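Long-range contacts in acetyltransferase, GNAT family (Colwellia psychrerythraea, PDB 3IWG), which probably transfers an acyl group, as in other GNAT-family acetyltransferases, although its own substrate is not established: residues A[118-123]-A[267-272]; A[65-70]-A[99-104]; A[38-43]-A[57-62]. One frame throughout, in Å; residues are numbered along the deposited sequence.

Contact 1 of 3, residues A[118-123]-A[267-272]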
loop_
_atom_site.group_PDB
_atom_site.type_symbol
_atom_site.label_atom_id
_atom_site.label_comp_id
_atom_site.label_asym_id
_atom_site.label_seq_id
_atom_site.Cartn_x
_atom_site.Cartn_y
_atom_site.Cartn_z
ATOM N N ALA A 118 9.428 -35.148 -1.890
ATOM C CA ALA A 118 8.592 -36.322 -2.040
ATOM C C ALA A 118 7.620 -36.085 -3.186
ATOM O O ALA A 118 7.571 -36.878 -4.127
ATOM C CB ALA A 118 7.811 -36.601 -0.746
ATOM N N THR A 119 6.829 -35.004 -3.098
ATOM C CA THR A 119 5.764 -34.747 -4.066
ATOM C C THR A 119 5.822 -33.336 -4.607
ATOM O O THR A 119 6.617 -32.482 -4.152
ATOM C CB THR A 119 4.364 -35.016 -3.465
ATOM O OG1 THR A 119 4.178 -34.178 -2.311
ATOM C CG2 THR A 119 4.169 -36.529 -3.088
ATOM N N PHE A 120 5.000 -33.079 -5.604
ATOM C CA PHE A 120 4.942 -31.772 -6.148
ATOM C C PHE A 120 3.615 -31.488 -6.790
ATOM O O PHE A 120 2.880 -32.387 -7.155
ATOM C CB PHE A 120 6.018 -31.601 -7.205
ATOM C CG PHE A 120 5.593 -32.095 -8.562
ATOM C CD1 PHE A 120 5.466 -33.440 -8.807
ATOM C CD2 PHE A 120 5.249 -31.193 -9.572
ATOM C CE1 PHE A 120 5.029 -33.889 -10.053
ATOM C CE2 PHE A 120 4.815 -31.649 -10.807
ATOM C CZ PHE A 120 4.717 -32.980 -11.050
ATOM N N LYS A 121 3.355 -30.199 -6.952
ATOM C CA LYS A 121 2.399 -29.739 -7.913
ATOM C C LYS A 121 2.823 -28.410 -8.512
ATOM O O LYS A 121 3.611 -27.653 -7.925
ATOM C CB LYS A 121 1.064 -29.594 -7.237
ATOM C CG LYS A 121 1.054 -28.525 -6.177
ATOM C CD LYS A 121 -0.267 -28.582 -5.439
ATOM C CE LYS A 121 -0.201 -27.996 -4.034
ATOM N NZ LYS A 121 -1.495 -28.278 -3.375
ATOM N N VAL A 122 2.279 -28.119 -9.683
ATOM C CA VAL A 122 2.558 -26.871 -10.358
ATOM C C VAL A 122 1.770 -25.770 -9.686
ATOM O O VAL A 122 0.646 -25.955 -9.361
ATOM C CB VAL A 122 2.177 -26.952 -11.839
ATOM C CG1 VAL A 122 2.587 -25.698 -12.580
ATOM C CG2 VAL A 122 2.878 -28.158 -12.458
ATOM N N ASN A 123 2.371 -24.620 -9.498
ATOM C CA ASN A 123 1.636 -23.470 -8.937
ATOM C C ASN A 123 1.219 -22.453 -10.018
ATOM O O ASN A 123 0.154 -21.946 -10.008
ATOM C CB ASN A 123 2.563 -22.772 -7.951
ATOM C CG ASN A 123 1.941 -21.562 -7.311
ATOM O OD1 ASN A 123 2.217 -20.444 -7.705
ATOM N ND2 ASN A 123 1.144 -21.788 -6.265
ATOM N N ARG A 267 7.637 -22.681 -15.176
ATOM C CA ARG A 267 6.622 -23.057 -14.213
ATOM C C ARG A 267 7.138 -22.756 -12.838
ATOM O O ARG A 267 8.304 -22.883 -12.607
ATOM C CB ARG A 267 6.325 -24.565 -14.265
ATOM C CG ARG A 267 5.702 -25.074 -15.537
ATOM C CD ARG A 267 4.310 -24.510 -15.796
ATOM N NE ARG A 267 3.702 -25.115 -16.976
ATOM C CZ ARG A 267 3.918 -24.705 -18.208
ATOM N NH1 ARG A 267 4.728 -23.698 -18.453
ATOM N NH2 ARG A 267 3.319 -25.317 -19.212
ATOM N N ILE A 268 6.265 -22.338 -11.925
ATOM C CA ILE A 268 6.607 -22.313 -10.504
ATOM C C ILE A 268 5.949 -23.542 -9.919
ATOM O O ILE A 268 4.728 -23.778 -10.086
ATOM C CB ILE A 268 6.077 -21.046 -9.730
ATOM C CG1 ILE A 268 6.782 -19.798 -10.206
ATOM C CG2 ILE A 268 6.345 -21.179 -8.266
ATOM C CD1 ILE A 268 6.272 -18.420 -9.620
ATOM N N VAL A 269 6.737 -24.287 -9.178
ATOM C CA VAL A 269 6.299 -25.542 -8.640
ATOM C C VAL A 269 6.397 -25.481 -7.147
ATOM O O VAL A 269 7.342 -24.885 -6.598
ATOM C CB VAL A 269 7.220 -26.698 -9.172
ATOM C CG1 VAL A 269 6.822 -28.023 -8.567
ATOM C CG2 VAL A 269 7.249 -26.750 -10.726
ATOM N N GLN A 270 5.471 -26.150 -6.492
ATOM C CA GLN A 270 5.482 -26.315 -5.056
ATOM C C GLN A 270 5.870 -27.727 -4.756
ATOM O O GLN A 270 5.109 -28.636 -5.129
ATOM C CB GLN A 270 4.078 -26.086 -4.467
ATOM C CG GLN A 270 4.038 -26.131 -2.952
ATOM C CD GLN A 270 2.648 -25.897 -2.367
ATOM O OE1 GLN A 270 1.753 -25.326 -3.012
ATOM N NE2 GLN A 270 2.456 -26.379 -1.150
ATOM N N PHE A 271 7.004 -27.898 -4.063
ATOM C CA PHE A 271 7.553 -29.209 -3.656
ATOM C C PHE A 271 7.323 -29.456 -2.181
ATOM O O PHE A 271 7.417 -28.513 -1.374
ATOM C CB PHE A 271 9.063 -29.270 -3.873
ATOM C CG PHE A 271 9.470 -29.401 -5.298
ATOM C CD1 PHE A 271 9.333 -30.610 -5.966
ATOM C CD2 PHE A 271 10.014 -28.333 -5.979
ATOM C CE1 PHE A 271 9.713 -30.759 -7.292
ATOM C CE2 PHE A 271 10.418 -28.476 -7.329
ATOM C CZ PHE A 271 10.256 -29.702 -7.976
ATOM N N GLU A 272 6.998 -30.695 -1.826
ATOM C CA GLU A 272 6.849 -31.070 -0.422
ATOM C C GLU A 272 8.050 -31.922 -0.086
ATOM O O GLU A 272 8.436 -32.783 -0.864
ATOM C CB GLU A 272 5.569 -31.855 -0.142
ATOM C CG GLU A 272 4.251 -31.188 -0.619
ATOM C CD GLU A 272 3.934 -29.854 0.058
ATOM O OE1 GLU A 272 4.038 -29.795 1.300
ATOM O OE2 GLU A 272 3.568 -28.879 -0.656
HETATM O O HOH W 1 1.041 -24.341 -5.418
#
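The Phe120 ring turns an edge to Val269: its CD2 lies 3.7 Å from Val269 CG1, which sits near the ring plane. The same methyl serves a second ring, lying over one face of Phe271, 3.8 Å above the plane and offset toward its rim. The contact of Phe120 with Phe271 is oblique, CB of Phe120 meeting CD1 of Phe271 at 3.7 Å. Val269 CG1 reaches these groups because it stands opposite the backbone N (chi1 177°). Helix 107-116 packs against Phe271 through Cys113 and Leu114. Phe120, Val122, Val269 and Phe271 share a face of an antiparallel ladder in which Phe120–Phe271 and Val122–Val269 are non-hydrogen-bonded pairs and Lys121–Gln270 is a hydrogen-bonded one, with Gln270 N 2.8 Å from Lys121 O. The ladder forms one border of strand 262-273, whose other neighbour is strand 99-103. Where strand 117-129 begins, Ala118 and Thr119 both face Glu272, a classic beta bulge: Ala118 N donates to Glu272 O at 2.8 Å, and Glu272 N donates to Thr119 O. On the other face Lys121 and Gln270 run side by side in the same direction, Lys121 CE 3.5 Å from Gln270 OE1. Both ends of the Gln270 amide have a partner: OE1 accepts from a water at 2.7 Å that in turn accepts from Asn123 ND2, while NE2 gives a weak bond to Glu272 OE2. Glu272 CG touches Thr119 OG1 at 3.4 Å, and the remaining carboxylate oxygen, Glu272 OE1, is hydrogen-bonded to Tyr65 OH.

Contact 2 of 3, residues A[65-70]-A[99-104]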
loop_
_atom_site.group_PDB
_atom_site.type_symbol
_atom_site.label_atom_id
_atom_site.label_comp_id
_atom_site.label_asym_id
_atom_site.label_seq_id
_atom_site.Cartn_x
_atom_site.Cartn_y
_atom_site.Cartn_z
ATOM N N TYR A 65 7.692 -22.734 3.876
ATOM C CA TYR A 65 8.137 -23.045 2.553
ATOM C C TYR A 65 9.223 -22.112 2.124
ATOM O O TYR A 65 9.069 -20.883 2.178
ATOM C CB TYR A 65 6.984 -22.962 1.554
ATOM C CG TYR A 65 6.034 -24.125 1.688
ATOM C CD1 TYR A 65 4.978 -24.087 2.581
ATOM C CD2 TYR A 65 6.227 -25.283 0.945
ATOM C CE1 TYR A 65 4.119 -25.180 2.733
ATOM C CE2 TYR A 65 5.384 -26.362 1.074
ATOM C CZ TYR A 65 4.326 -26.312 1.960
ATOM O OH TYR A 65 3.487 -27.388 2.062
ATOM N N LEU A 66 10.311 -22.723 1.668
ATOM C CA LEU A 66 11.387 -21.997 1.052
ATOM C C LEU A 66 10.883 -21.239 -0.146
ATOM O O LEU A 66 10.008 -21.684 -0.875
ATOM C CB LEU A 66 12.530 -22.933 0.627
ATOM C CG LEU A 66 13.643 -23.256 1.633
ATOM C CD1 LEU A 66 13.075 -23.686 2.958
ATOM C CD2 LEU A 66 14.620 -24.378 1.097
ATOM N N LEU A 67 11.452 -20.080 -0.340
ATOM C CA LEU A 67 11.140 -19.246 -1.465
ATOM C C LEU A 67 12.399 -18.993 -2.275
ATOM O O LEU A 67 12.311 -18.800 -3.469
ATOM C CB LEU A 67 10.516 -17.889 -0.990
ATOM C CG LEU A 67 9.088 -17.886 -0.351
ATOM C CD1 LEU A 67 8.461 -16.437 -0.214
ATOM C CD2 LEU A 67 8.057 -18.774 -1.084
ATOM N N GLN A 68 13.558 -18.934 -1.610
ATOM C CA GLN A 68 14.840 -18.618 -2.262
ATOM C C GLN A 68 15.955 -19.402 -1.557
ATOM O O GLN A 68 15.877 -19.634 -0.342
ATOM C CB GLN A 68 15.141 -17.114 -2.177
ATOM C CG GLN A 68 14.154 -16.222 -2.888
ATOM C CD GLN A 68 14.518 -14.715 -2.809
ATOM O OE1 GLN A 68 15.169 -14.272 -1.872
ATOM N NE2 GLN A 68 14.060 -13.933 -3.795
ATOM N N TYR A 69 16.951 -19.813 -2.332
ATOM C CA TYR A 69 18.135 -20.509 -1.827
ATOM C C TYR A 69 19.311 -20.228 -2.763
ATOM O O TYR A 69 19.170 -20.246 -4.003
ATOM C CB TYR A 69 17.899 -21.991 -1.768
ATOM C CG TYR A 69 19.118 -22.813 -1.356
ATOM C CD1 TYR A 69 20.106 -23.180 -2.274
ATOM C CD2 TYR A 69 19.268 -23.238 -0.035
ATOM C CE1 TYR A 69 21.230 -23.940 -1.864
ATOM C CE2 TYR A 69 20.365 -23.969 0.372
ATOM C CZ TYR A 69 21.325 -24.338 -0.546
ATOM O OH TYR A 69 22.361 -25.085 -0.094
ATOM N N TYR A 70 20.460 -19.935 -2.186
ATOM C CA TYR A 70 21.614 -19.616 -2.998
ATOM C C TYR A 70 22.877 -19.840 -2.186
ATOM O O TYR A 70 22.969 -19.372 -1.049
ATOM C CB TYR A 70 21.557 -18.171 -3.491
ATOM C CG TYR A 70 22.758 -17.774 -4.285
ATOM C CD1 TYR A 70 22.807 -18.015 -5.640
ATOM C CD2 TYR A 70 23.869 -17.213 -3.677
ATOM C CE1 TYR A 70 23.895 -17.694 -6.390
ATOM C CE2 TYR A 70 24.989 -16.867 -4.424
ATOM C CZ TYR A 70 25.002 -17.128 -5.789
ATOM O OH TYR A 70 26.097 -16.821 -6.562
ATOM N N GLY A 99 8.621 -27.537 2.708
ATOM C CA GLY A 99 8.706 -27.586 1.271
ATOM C C GLY A 99 9.345 -26.389 0.633
ATOM O O GLY A 99 9.997 -25.567 1.279
ATOM N N ALA A 100 9.183 -26.287 -0.665
ATOM C CA ALA A 100 9.768 -25.153 -1.362
ATOM C C ALA A 100 8.919 -24.755 -2.528
ATOM O O ALA A 100 8.193 -25.592 -3.093
ATOM C CB ALA A 100 11.156 -25.481 -1.828
ATOM N N PHE A 101 8.983 -23.469 -2.842
ATOM C CA PHE A 101 8.528 -22.953 -4.112
ATOM C C PHE A 101 9.775 -22.524 -4.873
ATOM O O PHE A 101 10.679 -21.847 -4.324
ATOM C CB PHE A 101 7.598 -21.733 -3.968
ATOM C CG PHE A 101 6.256 -22.021 -3.258
ATOM C CD1 PHE A 101 5.123 -22.357 -3.999
ATOM C CD2 PHE A 101 6.148 -21.926 -1.882
ATOM C CE1 PHE A 101 3.871 -22.609 -3.378
ATOM C CE2 PHE A 101 4.925 -22.163 -1.235
ATOM C CZ PHE A 101 3.770 -22.502 -1.980
ATOM N N VAL A 102 9.783 -22.880 -6.149
ATOM C CA VAL A 102 10.909 -22.721 -7.003
ATOM C C VAL A 102 10.430 -22.793 -8.435
ATOM O O VAL A 102 9.487 -23.512 -8.729
ATOM C CB VAL A 102 11.940 -23.838 -6.736
ATOM C CG1 VAL A 102 11.392 -25.145 -7.194
ATOM C CG2 VAL A 102 13.278 -23.516 -7.362
ATOM N N SER A 103 11.056 -21.996 -9.313
ATOM C CA SER A 103 10.750 -22.106 -10.724
ATOM C C SER A 103 11.785 -22.889 -11.474
ATOM O O SER A 103 12.936 -23.018 -11.058
ATOM C CB SER A 103 10.598 -20.751 -11.400
ATOM O OG SER A 103 11.843 -20.123 -11.599
ATOM N N THR A 104 11.363 -23.309 -12.646
ATOM C CA THR A 104 12.233 -23.909 -13.613
ATOM C C THR A 104 13.329 -23.004 -14.148
ATOM O O THR A 104 14.140 -23.467 -14.964
ATOM C CB THR A 104 11.388 -24.417 -14.775
ATOM O OG1 THR A 104 10.752 -23.306 -15.416
ATOM C CG2 THR A 104 10.327 -25.403 -14.231
#
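Similar first torsions, chi1 -74° in Tyr65 and -64° in Phe101, set each ring opposite its own carbonyl carbon and let the two aromatic side chains cross obliquely. Their centroids are 5.3 Å apart with planes at 56°, and the closest touch is Phe101 CE2 to Tyr65 CB at 3.6 Å. The Tyr65 ring also lies along the backbone of Gly99, CD2 3.3 Å from Gly99 C, and fills the place that a CB on Gly99 would need. From the other flank Leu67 CD2 comes alongside Phe101 CD2 at 3.8 Å. Both backbone hydrogen bonds between these parallel strands involve Leu66, its N donating to Gly99 O at 2.9 Å and its O accepting from Phe101 N at 2.8 Å. With an alanine in place of Tyr65, the Gly99 backbone would probably lose its cover and Glu272 OE1 its hydroxyl partner. Beyond Leu67 the strands part, consistent with the V-shaped splay of parallel strands characteristic of the GNAT fold. Strand 65-71, helix 76-87 and strand 99-103 form a beta-alpha-beta unit. Strand 53-60 borders it on one side and strand 262-273 on the other, while helix 107-116 packs on Leu66 and Val102 through Tyr109, and Trp35 of helix 33-39 meets the Phe101 ring.

Contact 3 of 3, residues A[38-43]-A[57-62]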
loop_
_atom_site.group_PDB
_atom_site.type_symbol
_atom_site.label_atom_id
_atom_site.label_comp_id
_atom_site.label_asym_id
_atom_site.label_seq_id
_atom_site.Cartn_x
_atom_site.Cartn_y
_atom_site.Cartn_z
ATOM N N GLY A 38 7.597 -9.110 -3.727
ATOM C CA GLY A 38 6.495 -8.920 -2.784
ATOM C C GLY A 38 6.722 -9.883 -1.650
ATOM O O GLY A 38 7.074 -9.433 -0.564
ATOM N N PHE A 39 6.559 -11.197 -1.910
ATOM C CA PHE A 39 6.656 -12.234 -0.851
ATOM C C PHE A 39 8.042 -12.464 -0.289
ATOM O O PHE A 39 8.188 -12.503 0.903
ATOM C CB PHE A 39 6.103 -13.633 -1.278
ATOM C CG PHE A 39 4.669 -13.630 -1.772
ATOM C CD1 PHE A 39 3.698 -12.841 -1.172
ATOM C CD2 PHE A 39 4.282 -14.475 -2.832
ATOM C CE1 PHE A 39 2.363 -12.835 -1.655
ATOM C CE2 PHE A 39 2.928 -14.486 -3.319
ATOM C CZ PHE A 39 1.988 -13.656 -2.726
ATOM N N ALA A 40 9.054 -12.691 -1.121
ATOM C CA ALA A 40 10.374 -13.056 -0.588
ATOM C C ALA A 40 10.972 -12.075 0.467
ATOM O O ALA A 40 11.471 -12.500 1.508
ATOM C CB ALA A 40 11.371 -13.292 -1.743
ATOM N N PRO A 41 10.929 -10.764 0.232
ATOM C CA PRO A 41 11.466 -9.806 1.232
ATOM C C PRO A 41 10.686 -9.791 2.559
ATOM O O PRO A 41 11.220 -9.342 3.567
ATOM C CB PRO A 41 11.327 -8.449 0.532
ATOM C CG PRO A 41 11.098 -8.741 -0.891
ATOM C CD PRO A 41 10.380 -10.065 -0.923
HETATM N N MSE A 42 9.437 -10.271 2.550
HETATM C CA MSE A 42 8.684 -10.454 3.816
HETATM C C MSE A 42 9.039 -11.739 4.570
HETATM O O MSE A 42 8.760 -11.835 5.749
HETATM C CB MSE A 42 7.180 -10.495 3.571
HETATM C CG MSE A 42 6.581 -9.364 2.755
HETATM SE SE MSE A 42 4.680 -9.806 2.375
HETATM C CE MSE A 42 3.997 -9.528 4.224
ATOM N N ALA A 43 9.631 -12.724 3.884
ATOM C CA ALA A 43 9.932 -14.056 4.453
ATOM C C ALA A 43 11.119 -13.976 5.408
ATOM O O ALA A 43 11.847 -12.993 5.355
ATOM C CB ALA A 43 10.276 -15.039 3.294
ATOM N N PHE A 57 22.519 -17.780 1.237
ATOM C CA PHE A 57 21.322 -17.510 2.030
ATOM C C PHE A 57 20.072 -18.300 1.574
ATOM O O PHE A 57 20.012 -18.850 0.470
ATOM C CB PHE A 57 20.967 -16.005 1.972
ATOM C CG PHE A 57 20.237 -15.637 0.727
ATOM C CD1 PHE A 57 20.923 -15.338 -0.433
ATOM C CD2 PHE A 57 18.859 -15.684 0.681
ATOM C CE1 PHE A 57 20.226 -15.033 -1.614
ATOM C CE2 PHE A 57 18.174 -15.409 -0.474
ATOM C CZ PHE A 57 18.850 -15.087 -1.622
ATOM N N CYS A 58 19.044 -18.297 2.417
ATOM C CA CYS A 58 17.742 -18.752 1.980
ATOM C C CYS A 58 16.669 -17.963 2.700
ATOM O O CYS A 58 16.968 -17.247 3.648
ATOM C CB CYS A 58 17.573 -20.258 2.228
ATOM S SG CYS A 58 17.327 -20.725 3.900
ATOM N N CYS A 59 15.426 -18.083 2.234
ATOM C CA CYS A 59 14.276 -17.529 2.973
ATOM C C CYS A 59 13.075 -18.444 3.019
ATOM O O CYS A 59 12.770 -19.192 2.058
ATOM C CB CYS A 59 13.912 -16.120 2.478
ATOM S SG CYS A 59 13.269 -16.052 0.865
ATOM N N VAL A 60 12.439 -18.459 4.180
ATOM C CA VAL A 60 11.334 -19.379 4.440
ATOM C C VAL A 60 10.131 -18.528 4.793
ATOM O O VAL A 60 10.193 -17.695 5.688
ATOM C CB VAL A 60 11.643 -20.312 5.609
ATOM C CG1 VAL A 60 10.463 -21.287 5.901
ATOM C CG2 VAL A 60 12.970 -21.042 5.379
ATOM N N ASN A 61 9.029 -18.732 4.087
ATOM C CA ASN A 61 7.822 -18.019 4.391
ATOM C C ASN A 61 7.161 -18.550 5.660
ATOM O O ASN A 61 7.646 -19.483 6.307
ATOM C CB ASN A 61 6.866 -17.977 3.157
ATOM C CG ASN A 61 6.064 -19.258 2.931
ATOM O OD1 ASN A 61 6.122 -20.230 3.686
ATOM N ND2 ASN A 61 5.319 -19.252 1.855
ATOM N N ASP A 62 6.040 -17.934 5.978
ATOM C CA ASP A 62 5.262 -18.264 7.165
ATOM C C ASP A 62 4.674 -19.645 7.231
ATOM O O ASP A 62 4.443 -20.170 8.308
ATOM C CB ASP A 62 4.114 -17.250 7.299
ATOM C CG ASP A 62 4.495 -16.091 8.148
ATOM O OD1 ASP A 62 5.672 -16.103 8.636
ATOM O OD2 ASP A 62 3.618 -15.197 8.363
#
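Ala43 presses its CB against the backbone where strand 53-60 ends, 3.6 Å from Val60 O and 4.0 Å from Asn61 N. The same methyl meets Cys59 CB at 3.9 Å, so a single small group fills the angle between the cysteine side chain and the peptide link that follows Val60. Cys59 points its sulfur back toward the turn: chi1 of 68° puts SG between the backbone N and the carbonyl carbon, where it lies 4.0 Å from Ala40 O and 4.2 Å from Ala40 CB. The interface is small and held by van der Waals packing, without hydrogen bonds between the two segments.

The next shell fixes both partners. Ala43 N donates to Ala40 O at 3.0 Å, and a weak bond runs from Ala43 N to Phe39 O; both lie within the turn that carries Ala40 and Ala43. Ala40 O also accepts from His45 NE2, so that oxygen has two donors, Ala43 N and His45 NE2. On the strand side, Asn61 OD1 accepts from Tyr65 N, tying down the turn into the next strand, while Cys59 shares backbone bonds with both Leu67 and Gln68, a pattern consistent with a beta bulge in strand 65-71, and the Gln68 side chain packs on both Ala40 and Cys59.

Met42, a selenomethionine, faces outward and packs on Gln167 of the second subunit. The contact thus brings the turn after helix 33-39 against strand 53-60, which lies between strands 44-50 and 65-71, and Ala43 leads directly into strand 44-50.

How the contacts relate
Along the chain the contacts come in series, contact 3 closing first, then contact 2, then contact 1. Contacts 2 and 3 have centres about 9 Å apart and meet where strand 53-60 pairs with strand 65-71, as in Leu67 N to Cys59 O. Contacts 1 and 2, with centres about 10 Å apart, meet along strands 99-103 and 262-273, where Phe271 N probably donates a hydrogen bond to Ala100 O. Contacts 1 and 3 do not touch, their centres about 17 Å apart. Contact 2 therefore bridges the other two, and the C-terminal strand 262-273 is inserted between strands 99-103 and 117-129 of the N-terminal GNAT region, building the end of the chain into its first half.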